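Local atomic coordinates of phospholyase (Arthrobacter aurescens, PDB entry 5G4I), a protein that uses pyridoxal 5'-phosphate to act as a phospholyase, on the scaffold of a class-III aminotransferase. Residues D144-G149 with I157-T162; A110-F115 with T294-L299. One frame throughout, in Å; residues are numbered along the deposited sequence.

Overall arrangement
Both contacts belong to the class-III aminotransferase fold and are tied to the mixed sheet that runs from strand 113-117, at one border, to strand 171-174, at the other. Contact 2 includes strand residues of this sheet, joining the border strand 113-117 to the end of strand 290-294 and the start of helix 296-305; contact 1 lies in the loops that follow strand 140-143 and lead to strand 171-174, beside the cofactor. Along the chain, contact 1 is nested within the long loop that contact 2 closes. Their centres are 27 Å apart and their nearest atoms about 14 Å, so neither touches the other. Each also meets the second subunit, placing both at the dimer interface.

Contact 1 of 2, residues D144-G149 with I157-T162. With PLP (pyridoxal-5'-phosphate), chain C.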
loop_
_atom_site.group_PDB
_atom_site.type_symbol
_atom_site.label_atom_id
_atom_site.label_comp_id
_atom_site.label_asym_id
_atom_site.label_seq_id
_atom_site.Cartn_x
_atom_site.Cartn_y
_atom_site.Cartn_z
ATOM N N ASP A 144 -10.872 -22.369 4.013
ATOM C CA ASP A 144 -10.826 -22.412 5.474
ATOM C C ASP A 144 -9.448 -22.368 6.084
ATOM O O ASP A 144 -9.363 -22.409 7.324
ATOM C CB ASP A 144 -11.619 -23.591 6.021
ATOM C CG ASP A 144 -10.989 -24.911 5.788
ATOM O OD1 ASP A 144 -9.881 -25.087 5.242
ATOM O OD2 ASP A 144 -11.754 -25.918 6.094
ATOM N N PHE A 145 -8.368 -22.120 5.315
ATOM C CA PHE A 145 -7.053 -21.841 5.933
ATOM C C PHE A 145 -6.238 -20.971 4.935
ATOM O O PHE A 145 -5.257 -21.429 4.332
ATOM C CB PHE A 145 -6.337 -23.129 6.398
ATOM C CG PHE A 145 -5.361 -22.869 7.535
ATOM C CD1 PHE A 145 -5.852 -22.685 8.790
ATOM C CD2 PHE A 145 -4.022 -22.705 7.270
ATOM C CE1 PHE A 145 -4.976 -22.392 9.864
ATOM C CE2 PHE A 145 -3.142 -22.469 8.401
ATOM C CZ PHE A 145 -3.664 -22.299 9.581
ATOM N N SER A 146 -6.698 -19.724 4.796
ATOM C CA SER A 146 -6.122 -18.785 3.788
ATOM C C SER A 146 -5.728 -17.447 4.376
ATOM O O SER A 146 -6.163 -17.058 5.476
ATOM C CB SER A 146 -7.087 -18.573 2.620
ATOM O OG SER A 146 -8.360 -18.202 3.030
ATOM N N TYR A 147 -4.922 -16.702 3.606
ATOM C CA TYR A 147 -4.488 -15.356 3.990
ATOM C C TYR A 147 -4.263 -14.501 2.726
ATOM O O TYR A 147 -3.481 -14.869 1.839
ATOM C CB TYR A 147 -3.228 -15.369 4.866
ATOM C CG TYR A 147 -2.713 -13.971 5.170
ATOM C CD1 TYR A 147 -3.381 -13.140 6.047
ATOM C CD2 TYR A 147 -1.592 -13.435 4.496
ATOM C CE1 TYR A 147 -2.991 -11.853 6.305
ATOM C CE2 TYR A 147 -1.141 -12.148 4.790
ATOM C CZ TYR A 147 -1.835 -11.353 5.677
ATOM O OH TYR A 147 -1.442 -10.059 5.922
ATOM N N HIS A 148 -5.027 -13.396 2.621
ATOM C CA HIS A 148 -4.974 -12.549 1.411
ATOM C C HIS A 148 -4.578 -11.092 1.672
ATOM O O HIS A 148 -4.529 -10.241 0.777
ATOM C CB HIS A 148 -6.372 -12.636 0.685
ATOM C CG HIS A 148 -6.688 -14.011 0.209
ATOM N ND1 HIS A 148 -6.073 -14.600 -0.860
ATOM C CD2 HIS A 148 -7.563 -14.952 0.683
ATOM C CE1 HIS A 148 -6.532 -15.821 -1.012
ATOM N NE2 HIS A 148 -7.400 -16.086 -0.069
ATOM N N GLY A 149 -4.243 -10.750 2.918
ATOM C CA GLY A 149 -3.742 -9.429 3.287
ATOM C C GLY A 149 -4.305 -8.839 4.580
ATOM O O GLY A 149 -5.005 -9.522 5.343
ATOM N N ILE A 157 -12.225 -11.614 6.332
ATOM C CA ILE A 157 -12.360 -12.881 5.573
ATOM C C ILE A 157 -11.242 -13.856 5.914
ATOM O O ILE A 157 -11.175 -14.942 5.358
ATOM C CB ILE A 157 -12.446 -12.623 4.039
ATOM C CG1 ILE A 157 -11.060 -12.320 3.415
ATOM C CG2 ILE A 157 -13.456 -11.565 3.705
ATOM C CD1 ILE A 157 -11.043 -12.093 1.916
ATOM N N THR A 158 -10.283 -13.474 6.817
ATOM C CA THR A 158 -9.082 -14.253 7.103
ATOM C C THR A 158 -9.351 -15.504 7.966
ATOM O O THR A 158 -9.938 -15.388 9.051
ATOM C CB THR A 158 -8.019 -13.371 7.788
ATOM O OG1 THR A 158 -7.612 -12.304 6.885
ATOM C CG2 THR A 158 -6.802 -14.128 8.180
ATOM N N THR A 159 -8.876 -16.699 7.499
ATOM C CA THR A 159 -9.067 -17.974 8.192
ATOM C C THR A 159 -7.731 -18.638 8.593
ATOM O O THR A 159 -7.763 -19.556 9.498
ATOM C CB THR A 159 -9.889 -18.899 7.344
ATOM O OG1 THR A 159 -9.210 -19.112 6.089
ATOM C CG2 THR A 159 -11.304 -18.365 7.118
ATOM N N GLY A 160 -6.593 -18.279 8.014
ATOM C CA GLY A 160 -5.331 -18.975 8.213
ATOM C C GLY A 160 -4.337 -18.280 9.074
ATOM O O GLY A 160 -3.163 -18.748 9.212
ATOM N N LEU A 161 -4.744 -17.187 9.686
ATOM C CA LEU A 161 -3.891 -16.435 10.581
ATOM C C LEU A 161 -4.774 -15.786 11.677
ATOM O O LEU A 161 -5.985 -15.543 11.434
ATOM C CB LEU A 161 -3.179 -15.414 9.596
ATOM C CG LEU A 161 -2.422 -14.255 9.965
ATOM C CD1 LEU A 161 -1.274 -13.932 9.035
ATOM C CD2 LEU A 161 -3.372 -13.086 10.137
ATOM N N THR A 162 -4.209 -15.507 12.891
ATOM C CA THR A 162 -5.010 -14.943 13.966
ATOM C C THR A 162 -5.258 -13.403 13.765
ATOM O O THR A 162 -4.299 -12.616 13.616
ATOM C CB THR A 162 -4.274 -15.147 15.324
ATOM O OG1 THR A 162 -4.221 -16.526 15.552
ATOM C CG2 THR A 162 -5.080 -14.489 16.484
HETATM N N1 PLP C . -1.982 -12.741 -0.714
HETATM C C2 PLP C . -1.049 -13.723 -0.701
HETATM C C2A PLP C . -1.358 -15.061 -1.321
HETATM C C3 PLP C . 0.277 -13.485 -0.078
HETATM O O3 PLP C . 1.231 -14.456 -0.053
HETATM C C4 PLP C . 0.522 -12.151 0.515
HETATM C C4A PLP C . 1.813 -11.819 1.159
HETATM C C5 PLP C . -0.581 -11.164 0.435
HETATM C C6 PLP C . -1.777 -11.524 -0.181
HETATM C C5A PLP C . -0.410 -9.780 1.017
HETATM O O4P PLP C . 0.782 -9.190 0.502
HETATM P P PLP C . 1.368 -7.836 1.147
HETATM O O1P PLP C . 2.052 -8.301 2.411
HETATM O O2P PLP C . 2.307 -7.306 0.090
HETATM O O3P PLP C . 0.144 -6.984 1.378
HETATM O O HOH W 1 -8.868 -15.685 3.983
HETATM O O HOH W 2 -7.399 -13.252 4.103
HETATM O O HOH W 3 -5.833 -10.228 7.879
#
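The Ser-146 backbone bonds to the Thr-159 hydroxyl and to two amides. Ser-146 N donates to Thr-159 OG1 at 2.9 Å and 162°, while Ser-146 O accepts from Gly-160 N at 2.8 Å and, weakly, from Thr-159 N. Thr-159 OG1 lies between its backbone N and carbonyl carbon (chi1 59°), which turns it to the Ser-146 amide; this hydroxyl and Ser-146 OG also bond to Ser-143 O.

Two rings supply the CH-pi contacts. Gly-160 CA sits over the centre of the Phe-145 ring, 3.7 Å from its centroid and 8° off the normal; a CB on Gly-160 would lie 2.9 Å from Ser-146 N, which favours glycine. Leu-161 CD1 covers one face of the Tyr-147 ring toward its rim, 3.7 Å from Tyr-147 CD1; Gly-149 N lies over the opposite face, and Thr-158 CG2 comes to the edge.

Waters complete the junction: one joins Ser-146 OG to Ile-157 O, and two others bridge Thr-158 OG1 to His-148 N and to Gly-149 O; the hydroxyl also bonds to Leu-154 O.

Tyr-147 and His-148 belong to the pyridoxal phosphate pocket, where His-148 O comes within 3.2 Å of PLP C6. His-148 ND1 bonds to Asp-251, and Tyr-147 packs on Phe-309 of the second subunit. Residues 144-149 line the cofactor site of this class-III aminotransferase fold, with 157-162 as a second layer behind.

Contact 2 of 2, residues A110-F115 with T294-L299; sequences ALERLF and TTAELL
Arg-113 pairs with Thr-294 as an antiparallel hydrogen-bonded pair: Thr-294 N donates to Arg-113 O at 2.9 Å and 167°. Thr-294 O takes two donors, Arg-113 N at 3.0 Å and Glu-112 N at 3.1 Å, from opposite faces of its carbonyl plane. Two residues facing one make this a classic beta bulge.

The tight part lies beyond the bulge, where Leu-299 CD1 stands over a face of the Phe-115 ring, 3.9 Å from the centroid and 18° off its normal. Leu-299 CG is anti to the backbone N (chi1 178°), which carries CD1 between that ring and Arg-113 CB, 3.8 Å away. Thr-294 CG2 meets the ring at its edge.

Looser packing prevails at Glu-112 and Ala-110, both exposed: Glu-112 OE2 comes no nearer than 4.2 Å to Ala-296 CB, and a water bridging Ala-110 O, Glu-112 OE2 and Ala-296 N makes the polar link. Arg-113 borders this side: its chain bends at chi2, laying one guanidinium face over Ala-296 CB, while NH1 donates to Glu-112 O at 3.0 Å from above the carbonyl plane. An alanine here would remove the guanidinium and is likely to uncover Ala-296 and leave Glu-112 O without this donor.

Thr-295 is the N-cap of helix 296-305, its OG1 accepting from Leu-298 N at 3.1 Å. Phe-115 also packs on Leu-126 and Ile-130 of helix 120-135, Leu-111 reaches strands 290-294 and 276-279, and Arg-113 and Leu-299 touch Ala-25 and Ile-27 of the second subunit.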
loop_
_atom_site.group_PDB
_atom_site.type_symbol
_atom_site.label_atom_id
_atom_site.label_comp_id
_atom_site.label_asym_id
_atom_site.label_seq_id
_atom_site.Cartn_x
_atom_site.Cartn_y
_atom_site.Cartn_z
ATOM N N ALA A 110 -9.632 -11.852 -22.259
ATOM C CA ALA A 110 -10.197 -10.544 -22.017
ATOM C C ALA A 110 -9.421 -9.727 -20.913
ATOM O O ALA A 110 -9.839 -8.645 -20.585
ATOM C CB ALA A 110 -11.647 -10.707 -21.576
ATOM N N LEU A 111 -8.301 -10.303 -20.450
ATOM C CA LEU A 111 -7.465 -9.599 -19.431
ATOM C C LEU A 111 -6.534 -8.625 -20.100
ATOM O O LEU A 111 -5.424 -9.001 -20.565
ATOM C CB LEU A 111 -6.772 -10.649 -18.565
ATOM C CG LEU A 111 -7.667 -11.509 -17.680
ATOM C CD1 LEU A 111 -6.950 -12.716 -17.058
ATOM C CD2 LEU A 111 -8.328 -10.662 -16.577
ATOM N N GLU A 112 -6.990 -7.386 -20.238
ATOM C CA GLU A 112 -6.370 -6.386 -21.085
ATOM C C GLU A 112 -6.330 -4.989 -20.535
ATOM O O GLU A 112 -5.916 -4.052 -21.205
ATOM C CB GLU A 112 -6.999 -6.371 -22.476
ATOM C CG GLU A 112 -8.362 -6.016 -22.532
ATOM C CD GLU A 112 -8.900 -6.183 -23.992
ATOM O OE1 GLU A 112 -8.134 -6.324 -24.987
ATOM O OE2 GLU A 112 -10.111 -6.167 -24.112
ATOM N N ARG A 113 -6.608 -4.800 -19.203
ATOM C CA ARG A 113 -6.439 -3.528 -18.506
ATOM C C ARG A 113 -5.790 -3.715 -17.089
ATOM O O ARG A 113 -5.849 -4.845 -16.568
ATOM C CB ARG A 113 -7.805 -2.811 -18.324
ATOM C CG ARG A 113 -8.494 -2.338 -19.672
ATOM C CD ARG A 113 -7.714 -1.320 -20.475
ATOM N NE ARG A 113 -8.550 -0.912 -21.656
ATOM C CZ ARG A 113 -8.541 -1.535 -22.827
ATOM N NH1 ARG A 113 -7.830 -2.597 -23.045
ATOM N NH2 ARG A 113 -9.410 -1.086 -23.776
ATOM N N LEU A 114 -5.265 -2.620 -16.529
ATOM C CA LEU A 114 -4.482 -2.726 -15.308
ATOM C C LEU A 114 -4.803 -1.539 -14.383
ATOM O O LEU A 114 -4.899 -0.367 -14.835
ATOM C CB LEU A 114 -2.964 -2.627 -15.750
ATOM C CG LEU A 114 -1.815 -2.373 -14.826
ATOM C CD1 LEU A 114 -1.674 -3.638 -13.981
ATOM C CD2 LEU A 114 -0.455 -2.201 -15.441
ATOM N N PHE A 115 -4.871 -1.821 -13.051
ATOM C CA PHE A 115 -4.739 -0.836 -11.963
ATOM C C PHE A 115 -3.414 -1.181 -11.222
ATOM O O PHE A 115 -3.275 -2.316 -10.691
ATOM C CB PHE A 115 -5.864 -0.951 -10.940
ATOM C CG PHE A 115 -7.276 -0.666 -11.436
ATOM C CD1 PHE A 115 -8.061 -1.661 -11.943
ATOM C CD2 PHE A 115 -7.789 0.607 -11.314
ATOM C CE1 PHE A 115 -9.404 -1.362 -12.358
ATOM C CE2 PHE A 115 -9.083 0.922 -11.721
ATOM C CZ PHE A 115 -9.880 -0.085 -12.256
ATOM N N THR A 294 -7.501 -6.818 -15.155
ATOM C CA THR A 294 -8.944 -7.042 -15.323
ATOM C C THR A 294 -9.357 -6.784 -16.779
ATOM O O THR A 294 -8.491 -6.617 -17.679
ATOM C CB THR A 294 -9.750 -6.302 -14.252
ATOM O OG1 THR A 294 -11.131 -6.804 -14.206
ATOM C CG2 THR A 294 -9.766 -4.795 -14.466
ATOM N N THR A 295 -10.686 -6.836 -17.010
ATOM C CA THR A 295 -11.246 -6.639 -18.328
ATOM C C THR A 295 -11.499 -5.144 -18.588
ATOM O O THR A 295 -11.608 -4.287 -17.711
ATOM C CB THR A 295 -12.578 -7.414 -18.442
ATOM O OG1 THR A 295 -13.574 -6.786 -17.603
ATOM C CG2 THR A 295 -12.448 -8.827 -18.115
ATOM N N ALA A 296 -11.631 -4.795 -19.867
ATOM C CA ALA A 296 -12.026 -3.448 -20.260
ATOM C C ALA A 296 -13.373 -3.011 -19.693
ATOM O O ALA A 296 -13.473 -1.889 -19.173
ATOM C CB ALA A 296 -12.064 -3.332 -21.778
ATOM N N GLU A 297 -14.370 -3.862 -19.727
ATOM C CA GLU A 297 -15.652 -3.533 -19.162
ATOM C C GLU A 297 -15.586 -3.201 -17.666
ATOM O O GLU A 297 -16.146 -2.228 -17.221
ATOM C CB GLU A 297 -16.603 -4.700 -19.407
ATOM C CG GLU A 297 -17.909 -4.706 -18.590
ATOM C CD GLU A 297 -18.583 -6.088 -18.552
ATOM O OE1 GLU A 297 -19.152 -6.456 -19.619
ATOM O OE2 GLU A 297 -18.491 -6.796 -17.495
ATOM N N LEU A 298 -14.845 -4.024 -16.884
ATOM C CA LEU A 298 -14.752 -3.820 -15.443
ATOM C C LEU A 298 -13.979 -2.532 -15.120
ATOM O O LEU A 298 -14.392 -1.760 -14.179
ATOM C CB LEU A 298 -14.157 -5.048 -14.673
ATOM C CG LEU A 298 -15.149 -6.270 -14.648
ATOM C CD1 LEU A 298 -14.521 -7.555 -14.135
ATOM C CD2 LEU A 298 -16.431 -6.035 -13.834
ATOM N N LEU A 299 -12.800 -2.345 -15.769
ATOM C CA LEU A 299 -12.038 -1.097 -15.489
ATOM C C LEU A 299 -12.858 0.164 -15.844
ATOM O O LEU A 299 -12.867 1.143 -15.126
ATOM C CB LEU A 299 -10.642 -1.145 -16.169
ATOM C CG LEU A 299 -9.808 0.169 -15.964
ATOM C CD1 LEU A 299 -8.347 -0.105 -15.688
ATOM C CD2 LEU A 299 -9.988 1.145 -17.153
HETATM O O HOH W 4 -11.483 -6.913 -21.902
HETATM O O HOH W 5 -11.579 -0.020 -20.555
#